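Side-chain contacts in trypsin-resistant surface T6 protein (Streptococcus pyogenes serotype M6, PDB 4P0D), which probably builds the shaft of a streptococcal surface pilus as its backbone pilin, polymerised by sortase and anchored to the cell wall: residues A[14-19]-A[143-148]; A[88-91]-A[95-98]; A[192-197]-A[257-262]; A[319-324]-A[339-344]; A[424-429]-A[437-442]. The protein carries 1 engineered substitution. All blocks are in the same frame, centred on the assembly; numbering follows the deposited sequence.

Interaction 1 of 5, residues A[14-19]-A[143-148]; sequences NIEGGP and AKSSLP
Asn14 lays its side chain across the peptide carbonyl of Ala143, with CB 3.7 Å from Ala143 O and ND2 gripping the same oxygen at 3.1 Å. The bond is nearly straight, 168° at the hydrogen, and the oxygen lies close to the amide plane of Asn14, although the donor itself is tilted from the plane of the carbonyl. CG stands anti to the backbone N (chi1 -160°), which swings the amide over toward strand 139-155. Asparagine suits this place twice over: its amide can donate, and it readily accepts the positive phi that the backbone has here. Alanine is equally apt opposite it, since its lone CB fits 3.8 Å from Asn14 O.

Further along, the segments are spaced more widely and a water fills the step. It donates to Asn14 O and to Glu16 OE1, each at 2.8 Å, and accepts from Ser145 OG. Glu16 OE1 and Ser145 OG are themselves 3.9 Å apart, so the water rather than a direct bond couples the acid to the hydroxyl. Ser145 OG has its stronger partner in Arg107, whose guanidinium also adds a weak, long-range attraction to Glu16.

Segment 14-19 is the turn between strands 7-13 and 20-31, and strand 139-155 runs parallel to strand 7-13. The contact therefore belongs to the end of an Ig-like beta-sandwich, where the loop leaving one strand is tied back, partly through water, to that strand's parallel neighbour.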
# COMPACT_ATOMS: atom_id res chain seq x y z
N ASN A 14 -29.46 -6.99 7.86
CA ASN A 14 -28.07 -7.23 7.50
C ASN A 14 -27.31 -5.96 7.15
O ASN A 14 -26.47 -5.95 6.23
CB ASN A 14 -27.93 -8.26 6.35
CG ASN A 14 -26.54 -8.88 6.30
OD1 ASN A 14 -25.95 -9.16 7.34
ND2 ASN A 14 -26.01 -9.09 5.09
N ILE A 15 -27.56 -4.90 7.91
CA ILE A 15 -26.89 -3.63 7.70
C ILE A 15 -25.62 -3.61 8.55
O ILE A 15 -25.68 -3.57 9.78
CB ILE A 15 -27.79 -2.44 8.05
CG1 ILE A 15 -29.08 -2.50 7.24
CG2 ILE A 15 -27.07 -1.12 7.77
CD1 ILE A 15 -30.00 -1.31 7.41
N GLU A 16 -24.47 -3.65 7.88
CA GLU A 16 -23.18 -3.66 8.53
C GLU A 16 -22.43 -2.39 8.21
O GLU A 16 -22.61 -1.79 7.15
CB GLU A 16 -22.37 -4.86 8.04
CG GLU A 16 -22.86 -6.22 8.52
CD GLU A 16 -22.24 -7.36 7.70
OE1 GLU A 16 -22.55 -7.53 6.50
OE2 GLU A 16 -21.43 -8.09 8.27
N GLY A 17 -21.59 -1.95 9.13
CA GLY A 17 -20.71 -0.84 8.85
C GLY A 17 -21.31 0.52 9.00
O GLY A 17 -20.66 1.49 8.71
N GLY A 18 -22.55 0.59 9.50
CA GLY A 18 -23.20 1.87 9.77
C GLY A 18 -23.34 2.85 8.61
O GLY A 18 -22.91 4.00 8.71
N PRO A 19 -23.97 2.41 7.51
CA PRO A 19 -24.15 3.32 6.38
C PRO A 19 -25.32 4.29 6.60
O PRO A 19 -26.08 4.15 7.54
CB PRO A 19 -24.48 2.37 5.24
CG PRO A 19 -25.25 1.28 5.92
CD PRO A 19 -24.57 1.09 7.26
N ALA A 143 -30.02 -6.81 3.08
CA ALA A 143 -29.05 -6.01 2.38
C ALA A 143 -27.91 -6.91 1.97
O ALA A 143 -27.61 -7.91 2.65
CB ALA A 143 -28.56 -4.87 3.25
N LYS A 144 -27.28 -6.55 0.85
CA LYS A 144 -26.15 -7.27 0.30
C LYS A 144 -24.97 -6.32 0.06
O LYS A 144 -25.07 -5.32 -0.65
CB LYS A 144 -26.53 -7.98 -0.99
CG LYS A 144 -25.38 -8.80 -1.58
CD LYS A 144 -25.86 -9.76 -2.65
CE LYS A 144 -24.72 -10.16 -3.58
NZ LYS A 144 -25.15 -11.29 -4.45
N SER A 145 -23.83 -6.67 0.64
CA SER A 145 -22.65 -5.84 0.56
C SER A 145 -21.39 -6.71 0.40
O SER A 145 -21.42 -7.92 0.67
CB SER A 145 -22.56 -4.98 1.83
OG SER A 145 -22.40 -5.80 2.97
N SER A 146 -20.30 -6.08 -0.03
CA SER A 146 -18.99 -6.71 -0.09
C SER A 146 -17.96 -5.80 0.59
O SER A 146 -18.12 -4.59 0.67
CB SER A 146 -18.61 -7.01 -1.56
OG SER A 146 -18.58 -5.82 -2.34
N LEU A 147 -16.90 -6.41 1.12
CA LEU A 147 -15.88 -5.67 1.85
C LEU A 147 -14.55 -5.95 1.17
O LEU A 147 -13.99 -7.03 1.33
CB LEU A 147 -15.83 -6.09 3.34
CG LEU A 147 -14.74 -5.48 4.23
CD1 LEU A 147 -14.87 -3.97 4.30
CD2 LEU A 147 -14.78 -6.08 5.63
N PRO A 148 -14.06 -5.00 0.36
CA PRO A 148 -12.75 -5.21 -0.24
C PRO A 148 -11.61 -5.18 0.77
O PRO A 148 -11.80 -4.76 1.92
CB PRO A 148 -12.64 -4.04 -1.21
CG PRO A 148 -14.05 -3.68 -1.53
CD PRO A 148 -14.74 -3.83 -0.22
O HOH W 1 -24.19 -6.21 4.68

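Interaction 2 of 5, residues A[88-91]-A[95-98]; sequences YNAR and VYIA
Tyr88 OH donates to Tyr96 OH at 3.4 Å, a weak hydrogen bond at the meeting of two phenols from facing strands. The hydroxyl of Tyr96 arrives at the edge of the Tyr88 ring, near its plane, and so it also lies 3.6 Å from Tyr88 CE2.

Most of the contact is aromatic. The rings form an edge-to-face, or T-shaped, pair with the edge of Tyr88 directed toward the face of Tyr96; their planes meet at 69° and their centroids are 5.4 Å apart. CE2 is the carbon of Tyr88 that leads, approaching Tyr96 CZ to 3.8 Å. The side chains cross at about a right angle, and their first torsions differ: CG of Tyr88 is opposite its backbone N (chi1 174°), whereas that of Tyr96 is opposite the carbonyl carbon (chi1 -63°). Ala90, two residues on from Tyr88 and on the same side of its strand, adds a lighter touch, its CB 4.4 Å from Tyr96 CE1. A small methyl suits this position, since the large ring of Tyr96 reaches across to it.

Tyrosine is well chosen on both strands, being long enough to span the 10.8 Å between Tyr88 CA and Tyr96 CA while placing a polar end beside a polar end. Leu10 and Leu23 from adjoining strands pack against Tyr96, and Leu23 also touches Tyr88. Strand 86-91 pairs with strand 7-13, and strand 94-101 with strands 20-31 and 108-116, so the two tyrosines meet between layers, as in the hydrophobic core of an Ig-like beta-sandwich.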
# COMPACT_ATOMS: atom_id res chain seq x y z
N TYR A 88 -38.90 1.69 7.97
CA TYR A 88 -39.56 2.86 7.44
C TYR A 88 -41.07 2.57 7.35
O TYR A 88 -41.48 1.50 6.89
CB TYR A 88 -38.99 3.19 6.08
CG TYR A 88 -39.73 4.31 5.40
CD1 TYR A 88 -39.57 5.62 5.83
CD2 TYR A 88 -40.65 4.05 4.38
CE1 TYR A 88 -40.26 6.66 5.24
CE2 TYR A 88 -41.35 5.08 3.78
CZ TYR A 88 -41.14 6.38 4.20
OH TYR A 88 -41.84 7.43 3.63
N ASN A 89 -41.89 3.52 7.81
CA ASN A 89 -43.33 3.35 7.80
C ASN A 89 -43.88 4.06 6.57
O ASN A 89 -43.98 5.29 6.55
CB ASN A 89 -43.98 3.95 9.05
CG ASN A 89 -43.67 3.16 10.31
OD1 ASN A 89 -43.80 1.94 10.36
ND2 ASN A 89 -43.28 3.87 11.34
N ALA A 90 -44.22 3.28 5.55
CA ALA A 90 -44.69 3.83 4.28
C ALA A 90 -46.12 4.29 4.47
O ALA A 90 -46.88 3.65 5.19
CB ALA A 90 -44.63 2.77 3.20
N ARG A 91 -46.47 5.41 3.84
CA ARG A 91 -47.85 5.90 3.84
C ARG A 91 -48.51 5.55 2.51
O ARG A 91 -48.28 6.22 1.50
CB ARG A 91 -47.89 7.40 4.05
CG ARG A 91 -49.32 7.94 4.09
CD ARG A 91 -49.39 9.45 3.94
NE ARG A 91 -49.19 10.08 5.23
N VAL A 95 -43.59 2.46 -3.94
CA VAL A 95 -42.43 1.69 -4.40
C VAL A 95 -41.21 2.57 -4.23
O VAL A 95 -41.23 3.74 -4.61
CB VAL A 95 -42.59 1.32 -5.89
CG1 VAL A 95 -41.54 0.29 -6.30
CG2 VAL A 95 -43.99 0.78 -6.14
N TYR A 96 -40.15 2.01 -3.64
CA TYR A 96 -38.92 2.74 -3.33
C TYR A 96 -37.66 2.02 -3.80
O TYR A 96 -37.60 0.81 -3.87
CB TYR A 96 -38.78 2.94 -1.80
CG TYR A 96 -39.86 3.78 -1.15
CD1 TYR A 96 -41.07 3.21 -0.78
CD2 TYR A 96 -39.65 5.13 -0.89
CE1 TYR A 96 -42.06 3.97 -0.19
CE2 TYR A 96 -40.63 5.90 -0.29
CZ TYR A 96 -41.83 5.31 0.06
OH TYR A 96 -42.80 6.06 0.65
N ILE A 97 -36.63 2.80 -4.09
CA ILE A 97 -35.27 2.28 -4.18
C ILE A 97 -34.55 2.74 -2.93
O ILE A 97 -34.56 3.92 -2.62
CB ILE A 97 -34.54 2.85 -5.41
CG1 ILE A 97 -35.20 2.36 -6.70
CG2 ILE A 97 -33.05 2.47 -5.39
CD1 ILE A 97 -35.25 0.86 -6.86
N ALA A 98 -33.92 1.80 -2.21
CA ALA A 98 -33.09 2.17 -1.08
C ALA A 98 -31.62 2.07 -1.49
O ALA A 98 -31.21 1.09 -2.10
CB ALA A 98 -33.39 1.26 0.10

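Interaction 3 of 5, residues A[192-197]-A[257-262]; sequences VYVSDN and PNISYK
Two different first torsions aim Asp196 and Tyr261 at one another: the carboxylate swings opposite its backbone N (chi1 -158°), while the phenol takes the crowded position between N and carbonyl carbon (chi1 44°). Tyr261 OH then donates to Asp196 OD2 in a very short hydrogen bond of 2.5 Å. The oxygen sits at the ring's edge, near its plane, 3.5 Å from Tyr261 CE2, and the carboxylate plane is turned 80° against the ring. Tyrosine fits because it carries a donor across the space between strands; aspartate fits because its short arm offers two acceptors. OD2 also bonds Lys152 NZ, and OD1 takes the backbone N of Lys279, so this buried acid is held at both oxygens.

Two residues back on each strand, Val194 CG1 meets Ile259 CD1 tip to tip at 3.9 Å, an apolar neighbour to the polar pair.

Lys152, Asp196 and the touching Asn278 make a grouping consistent with the lysine, asparagine and acid of isopeptide-forming pilin domains. Strand 192-197 lies between strands 242-247 and 276-285, and faces strand 258-265, which lies between strands 171-179 and 202-213; Leu176, Leu209 and Phe282 fill in around the contact.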
# COMPACT_ATOMS: atom_id res chain seq x y z
N VAL A 192 -11.75 -0.02 -10.02
CA VAL A 192 -10.85 -1.04 -9.46
C VAL A 192 -9.44 -0.53 -9.73
O VAL A 192 -8.93 -0.75 -10.82
CB VAL A 192 -10.97 -2.41 -10.20
CG1 VAL A 192 -10.06 -3.46 -9.55
CG2 VAL A 192 -12.39 -2.90 -10.23
N TYR A 193 -8.83 0.16 -8.77
CA TYR A 193 -7.63 0.96 -9.04
C TYR A 193 -6.57 0.77 -7.95
O TYR A 193 -6.83 1.04 -6.78
CB TYR A 193 -8.06 2.42 -9.11
CG TYR A 193 -7.07 3.42 -9.63
CD1 TYR A 193 -5.94 3.78 -8.91
CD2 TYR A 193 -7.31 4.10 -10.83
CE1 TYR A 193 -5.06 4.73 -9.37
CE2 TYR A 193 -6.43 5.04 -11.31
CZ TYR A 193 -5.31 5.37 -10.57
OH TYR A 193 -4.44 6.31 -11.03
N VAL A 194 -5.36 0.36 -8.35
CA VAL A 194 -4.28 0.05 -7.40
C VAL A 194 -3.09 1.01 -7.53
O VAL A 194 -2.68 1.39 -8.64
CB VAL A 194 -3.85 -1.44 -7.52
CG1 VAL A 194 -2.70 -1.77 -6.57
CG2 VAL A 194 -5.06 -2.35 -7.26
N SER A 195 -2.59 1.47 -6.38
CA SER A 195 -1.44 2.38 -6.33
C SER A 195 -0.44 1.95 -5.26
O SER A 195 -0.79 1.32 -4.26
CB SER A 195 -1.87 3.82 -6.03
OG SER A 195 -3.04 4.20 -6.74
N ASP A 196 0.83 2.29 -5.49
CA ASP A 196 1.84 2.30 -4.44
C ASP A 196 2.84 3.38 -4.74
O ASP A 196 3.01 3.78 -5.90
CB ASP A 196 2.52 0.93 -4.31
CG ASP A 196 3.16 0.69 -2.94
OD1 ASP A 196 3.26 1.61 -2.12
OD2 ASP A 196 3.62 -0.44 -2.70
N ASN A 197 3.44 3.92 -3.68
CA ASN A 197 4.58 4.81 -3.81
C ASN A 197 5.58 4.47 -2.71
O ASN A 197 5.23 4.37 -1.53
CB ASN A 197 4.17 6.28 -3.73
CG ASN A 197 5.22 7.23 -4.33
OD1 ASN A 197 5.71 7.03 -5.44
ND2 ASN A 197 5.54 8.27 -3.60
N PRO A 257 -6.46 -10.27 -9.50
CA PRO A 257 -5.08 -10.40 -9.94
C PRO A 257 -4.13 -10.30 -8.75
O PRO A 257 -4.51 -9.77 -7.71
CB PRO A 257 -4.90 -9.21 -10.87
CG PRO A 257 -5.81 -8.18 -10.31
CD PRO A 257 -7.00 -8.94 -9.79
N ASN A 258 -2.92 -10.84 -8.90
CA ASN A 258 -1.88 -10.76 -7.88
C ASN A 258 -0.73 -9.95 -8.49
O ASN A 258 -0.30 -10.21 -9.62
CB ASN A 258 -1.44 -12.18 -7.49
CG ASN A 258 -2.57 -12.96 -6.79
OD1 ASN A 258 -3.28 -12.42 -5.93
ND2 ASN A 258 -2.76 -14.21 -7.19
N ILE A 259 -0.29 -8.91 -7.77
CA ILE A 259 0.66 -7.95 -8.30
C ILE A 259 1.99 -8.11 -7.55
O ILE A 259 1.99 -8.21 -6.33
CB ILE A 259 0.12 -6.50 -8.12
CG1 ILE A 259 -1.25 -6.34 -8.78
CG2 ILE A 259 1.09 -5.45 -8.66
CD1 ILE A 259 -1.79 -4.92 -8.70
N SER A 260 3.09 -8.12 -8.29
CA SER A 260 4.41 -8.14 -7.68
C SER A 260 5.30 -7.05 -8.26
O SER A 260 5.11 -6.61 -9.40
CB SER A 260 5.05 -9.52 -7.86
OG SER A 260 4.28 -10.42 -7.11
N TYR A 261 6.25 -6.59 -7.46
CA TYR A 261 7.22 -5.60 -7.91
C TYR A 261 8.40 -5.51 -6.96
O TYR A 261 8.35 -6.02 -5.84
CB TYR A 261 6.57 -4.23 -8.09
CG TYR A 261 5.65 -3.81 -6.98
CD1 TYR A 261 4.32 -4.24 -6.94
CD2 TYR A 261 6.09 -2.97 -5.96
CE1 TYR A 261 3.46 -3.85 -5.92
CE2 TYR A 261 5.25 -2.58 -4.94
CZ TYR A 261 3.94 -3.00 -4.92
OH TYR A 261 3.12 -2.58 -3.89
N LYS A 262 9.46 -4.88 -7.41
CA LYS A 262 10.69 -4.81 -6.64
C LYS A 262 11.14 -3.40 -6.45
O LYS A 262 10.85 -2.54 -7.27
CB LYS A 262 11.78 -5.56 -7.38
CG LYS A 262 11.58 -7.06 -7.40
CD LYS A 262 12.71 -7.63 -8.25
CE LYS A 262 12.71 -9.13 -8.32
NZ LYS A 262 13.88 -9.48 -9.19

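Interaction 4 of 5, residues A[319-324]-A[339-344]; sequences YQIAFR and FGVYDT
The aromatic part of this contact is Phe323 against Phe339, an edge-to-face pair whose centroids are 4.8 Å apart and whose planes meet at 63°. Phe323 presents the edge formed by CE1 and CZ. CE1 stands 3.7 Å above the face of Phe339, offset toward the rim, and CZ comes to 3.5 Å from Phe339 CG and 3.6 Å from Phe339 CB. This reach depends on the first torsion of Phe323 (chi1 61°), which holds CG between the backbone N and carbonyl carbon and sends the ring off its strand toward the other.

Aliphatic packing continues the interface at the next inward-facing pair. Ile321 CD1, the end of the longer branch, meets Val341 CG1 at 4.2 Å, and the side chains cross obliquely. Here the long isoleucine complements the shorter valine, just as two flat rings suit the wider separation of backbones at Phe323 and Phe339.

No hydrogen bond joins the segments; apolar side chains alone bridge them. Ile372 and Leu473, from strands 368-376 and 470-479, add to the same interior around the phenylalanines. Strand 320-327 belongs to one sheet and strand 338-343 to another, so the contact is part of the core between the two layers of a beta-sandwich of prealbumin-like fold.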
# COMPACT_ATOMS: atom_id res chain seq x y z
N TYR A 319 19.98 -0.15 10.03
CA TYR A 319 20.81 0.40 11.10
C TYR A 319 22.16 0.79 10.53
O TYR A 319 22.50 0.46 9.39
CB TYR A 319 21.03 -0.66 12.19
CG TYR A 319 19.75 -1.36 12.62
CD1 TYR A 319 18.75 -0.66 13.29
CD2 TYR A 319 19.54 -2.70 12.31
CE1 TYR A 319 17.57 -1.28 13.67
CE2 TYR A 319 18.36 -3.34 12.70
CZ TYR A 319 17.38 -2.63 13.37
OH TYR A 319 16.19 -3.26 13.74
N GLN A 320 22.95 1.47 11.35
CA GLN A 320 24.31 1.80 10.97
C GLN A 320 25.26 1.51 12.11
O GLN A 320 24.88 1.59 13.28
CB GLN A 320 24.41 3.25 10.49
CG GLN A 320 23.95 4.29 11.49
CD GLN A 320 23.80 5.67 10.88
OE1 GLN A 320 23.70 5.82 9.66
NE2 GLN A 320 23.77 6.68 11.73
N ILE A 321 26.47 1.11 11.74
CA ILE A 321 27.49 0.75 12.70
C ILE A 321 28.45 1.93 12.89
O ILE A 321 28.90 2.53 11.92
CB ILE A 321 28.27 -0.49 12.24
CG1 ILE A 321 27.31 -1.66 12.03
CG2 ILE A 321 29.35 -0.87 13.26
CD1 ILE A 321 27.95 -2.88 11.43
N ALA A 322 28.78 2.20 14.15
CA ALA A 322 29.67 3.28 14.52
C ALA A 322 30.67 2.77 15.56
O ALA A 322 30.39 1.83 16.30
CB ALA A 322 28.87 4.45 15.08
N PHE A 323 31.84 3.38 15.59
CA PHE A 323 32.85 3.04 16.58
C PHE A 323 33.79 4.22 16.77
O PHE A 323 33.78 5.17 15.99
CB PHE A 323 33.64 1.80 16.14
CG PHE A 323 34.38 1.98 14.83
CD1 PHE A 323 35.64 2.56 14.82
CD2 PHE A 323 33.82 1.57 13.63
CE1 PHE A 323 36.33 2.72 13.63
CE2 PHE A 323 34.51 1.71 12.44
CZ PHE A 323 35.76 2.30 12.44
N ARG A 324 34.60 4.17 17.82
CA ARG A 324 35.58 5.21 18.05
C ARG A 324 36.98 4.62 18.11
O ARG A 324 37.20 3.57 18.72
CB ARG A 324 35.25 5.98 19.32
CG ARG A 324 36.01 7.29 19.42
CD ARG A 324 35.74 7.98 20.74
NE ARG A 324 35.89 9.43 20.62
CZ ARG A 324 35.80 10.29 21.63
NH1 ARG A 324 35.55 9.86 22.87
NH2 ARG A 324 35.96 11.59 21.40
N PHE A 339 39.14 1.83 8.17
CA PHE A 339 38.58 0.55 8.56
C PHE A 339 37.67 -0.02 7.50
O PHE A 339 36.95 0.73 6.83
CB PHE A 339 37.76 0.69 9.85
CG PHE A 339 38.60 0.74 11.09
CD1 PHE A 339 39.20 1.93 11.48
CD2 PHE A 339 38.83 -0.40 11.83
CE1 PHE A 339 40.00 1.97 12.61
CE2 PHE A 339 39.61 -0.36 12.97
CZ PHE A 339 40.20 0.83 13.36
N GLY A 340 37.71 -1.33 7.36
CA GLY A 340 36.71 -2.08 6.63
C GLY A 340 35.63 -2.61 7.58
O GLY A 340 35.90 -2.93 8.73
N VAL A 341 34.41 -2.67 7.08
CA VAL A 341 33.30 -3.27 7.80
C VAL A 341 32.82 -4.43 6.95
O VAL A 341 32.46 -4.22 5.80
CB VAL A 341 32.15 -2.25 7.94
CG1 VAL A 341 30.90 -2.94 8.48
CG2 VAL A 341 32.61 -1.09 8.80
N TYR A 342 32.83 -5.63 7.52
CA TYR A 342 32.51 -6.85 6.78
C TYR A 342 31.27 -7.48 7.38
O TYR A 342 30.98 -7.28 8.56
CB TYR A 342 33.68 -7.84 6.85
CG TYR A 342 34.97 -7.22 6.40
CD1 TYR A 342 35.64 -6.33 7.22
CD2 TYR A 342 35.50 -7.49 5.13
CE1 TYR A 342 36.80 -5.73 6.82
CE2 TYR A 342 36.67 -6.89 4.72
CZ TYR A 342 37.31 -5.99 5.58
OH TYR A 342 38.48 -5.35 5.24
N ASP A 343 30.54 -8.22 6.55
CA ASP A 343 29.43 -9.01 7.03
C ASP A 343 29.97 -10.28 7.65
O ASP A 343 31.19 -10.52 7.66
CB ASP A 343 28.39 -9.28 5.92
CG ASP A 343 28.84 -10.32 4.88
OD1 ASP A 343 29.80 -11.09 5.09
OD2 ASP A 343 28.21 -10.33 3.81
N THR A 344 29.07 -11.11 8.17
CA THR A 344 29.45 -12.33 8.88
C THR A 344 30.28 -13.32 8.03
O THR A 344 31.10 -14.07 8.56
CB THR A 344 28.20 -13.04 9.43
OG1 THR A 344 28.59 -14.00 10.41
CG2 THR A 344 27.39 -13.70 8.32

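Interaction 5 of 5, residues A[424-429]-A[437-442]; sequences VGWLKN and SRPTGN
A short antiparallel hairpin, strands 425-428 and 431-434, leads into loop 437-442, which turns back to lie along Trp426 and Lys428. The extended side chain of Arg438 runs across one face of the Trp426 indole. Its aliphatic part comes first: CG sits 3.6 Å from the centroid of the five-membered ring, 18° off the normal, in a CH-pi contact. Beyond it the guanidinium lies over the CZ2-CH2 side of the six-membered ring, offset toward the rim, with the planes 16° apart. Arg438 NE is 3.3 Å from Trp426 CZ2, and NH2 is 3.4 Å from CH2. Arginine is apt here because its long chain has both a greasy stem and a flat cationic end to match the flat indole, and the positive charge probably gains from the ring's electrons.

Strand 425-428 is paired with strand 445-451, and Val424 and Gly425 both face Ala447, a classic beta bulge, immediately before the tryptophan. Trp426 also rests on Ile435 and Val444.

Pro439 serves both strand residues: its CD lies 4.1 Å from Trp426 CB, and its CG 4.0 Å from Lys428 CD, with proline and lysine sliding past each other in opposite directions. A rigid ring at this point offers a compact apolar patch. The lysine chain, fully extended from a CG opposite the backbone N (chi1 -174°), carries NZ on to Thr440 O at 2.8 Å, with the donor tilted from the carbonyl plane. Glycine suits position 441, because at its backbone angles a CB would press on the carbonyl O of Thr440 and on Lys428 CE.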
# COMPACT_ATOMS: atom_id res chain seq x y z
N VAL A 424 32.59 -4.40 -3.69
CA VAL A 424 31.54 -4.30 -2.68
C VAL A 424 30.13 -4.54 -3.23
O VAL A 424 29.22 -4.85 -2.47
CB VAL A 424 31.60 -2.95 -1.92
CG1 VAL A 424 32.89 -2.86 -1.13
CG2 VAL A 424 31.45 -1.76 -2.86
N GLY A 425 29.95 -4.40 -4.55
CA GLY A 425 28.69 -4.74 -5.16
C GLY A 425 28.70 -4.55 -6.66
O GLY A 425 29.73 -4.77 -7.32
N TRP A 426 27.55 -4.13 -7.18
CA TRP A 426 27.33 -3.98 -8.62
C TRP A 426 26.63 -2.66 -8.95
O TRP A 426 25.84 -2.15 -8.16
CB TRP A 426 26.49 -5.14 -9.14
CG TRP A 426 27.13 -6.49 -8.91
CD1 TRP A 426 26.90 -7.36 -7.88
CD2 TRP A 426 28.11 -7.12 -9.75
NE1 TRP A 426 27.67 -8.49 -8.02
CE2 TRP A 426 28.42 -8.37 -9.16
CE3 TRP A 426 28.74 -6.75 -10.95
CZ2 TRP A 426 29.36 -9.25 -9.73
CZ3 TRP A 426 29.68 -7.65 -11.50
CH2 TRP A 426 29.98 -8.86 -10.89
N LEU A 427 26.88 -2.16 -10.15
CA LEU A 427 26.24 -0.96 -10.67
C LEU A 427 25.51 -1.29 -11.94
O LEU A 427 26.06 -1.93 -12.83
CB LEU A 427 27.31 0.11 -10.94
CG LEU A 427 27.94 0.74 -9.69
CD1 LEU A 427 29.20 1.51 -10.03
CD2 LEU A 427 26.93 1.64 -9.00
N LYS A 428 24.25 -0.87 -12.03
CA LYS A 428 23.46 -1.03 -13.25
C LYS A 428 22.60 0.21 -13.47
O LYS A 428 21.75 0.52 -12.63
CB LYS A 428 22.53 -2.24 -13.14
CG LYS A 428 21.80 -2.55 -14.43
CD LYS A 428 20.85 -3.71 -14.26
CE LYS A 428 19.97 -3.88 -15.49
NZ LYS A 428 18.98 -4.96 -15.23
N ASN A 429 22.83 0.91 -14.58
CA ASN A 429 22.13 2.18 -14.88
C ASN A 429 22.14 3.16 -13.72
O ASN A 429 21.09 3.68 -13.34
CB ASN A 429 20.67 1.90 -15.26
CG ASN A 429 20.55 0.99 -16.46
OD1 ASN A 429 21.35 1.07 -17.41
ND2 ASN A 429 19.55 0.11 -16.44
N SER A 437 22.38 -9.15 -4.28
CA SER A 437 21.33 -8.71 -5.18
C SER A 437 21.87 -8.43 -6.59
O SER A 437 21.37 -7.56 -7.30
CB SER A 437 20.63 -7.48 -4.61
OG SER A 437 19.72 -7.86 -3.60
N ARG A 438 22.90 -9.18 -7.00
CA ARG A 438 23.47 -9.02 -8.35
C ARG A 438 22.39 -9.13 -9.42
O ARG A 438 21.73 -10.18 -9.52
CB ARG A 438 24.54 -10.09 -8.57
CG ARG A 438 25.23 -9.98 -9.92
CD ARG A 438 26.19 -11.13 -10.13
NE ARG A 438 27.02 -10.98 -11.32
CZ ARG A 438 28.09 -11.73 -11.56
NH1 ARG A 438 28.46 -12.69 -10.71
NH2 ARG A 438 28.81 -11.52 -12.66
N PRO A 439 22.16 -8.04 -10.19
CA PRO A 439 21.09 -8.04 -11.17
C PRO A 439 21.54 -8.61 -12.50
O PRO A 439 22.74 -8.83 -12.72
CB PRO A 439 20.76 -6.54 -11.32
CG PRO A 439 22.09 -5.88 -11.15
CD PRO A 439 22.83 -6.72 -10.14
N THR A 440 20.58 -8.86 -13.37
CA THR A 440 20.86 -9.39 -14.70
C THR A 440 21.13 -8.24 -15.69
O THR A 440 20.81 -7.09 -15.41
CB THR A 440 19.66 -10.21 -15.20
OG1 THR A 440 18.51 -9.37 -15.29
CG2 THR A 440 19.36 -11.33 -14.22
N GLY A 441 21.71 -8.57 -16.84
CA GLY A 441 22.00 -7.58 -17.89
C GLY A 441 23.45 -7.70 -18.32
O GLY A 441 24.27 -8.20 -17.56
N ASN A 442 23.77 -7.22 -19.52
CA ASN A 442 25.13 -7.34 -20.04
C ASN A 442 25.95 -6.08 -19.73
O ASN A 442 27.13 -6.00 -20.08
CB ASN A 442 25.12 -7.61 -21.55

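How the interactions relate
The five contacts are spread along an elongated molecule. Interaction 2 is nested inside the loop closed by interaction 1, and both lie in the N-terminal Ig-like domain, their centres about 20 Å apart. Strand 139-155, which holds half of interaction 1, continues on to pair with strand 171-179 of the Cna-B-like domain, where interaction 3 lies with its centre about 25 Å from that of interaction 1. Interactions 4 and 5 come last, about 23 Å apart between centres and on the far side of the molecule from interactions 1 and 2; interaction 4 belongs to the prealbumin-like domain. The centres of interactions 2 and 4 are about 72 Å apart, consistent with separately packed modules strung along a pilus subunit.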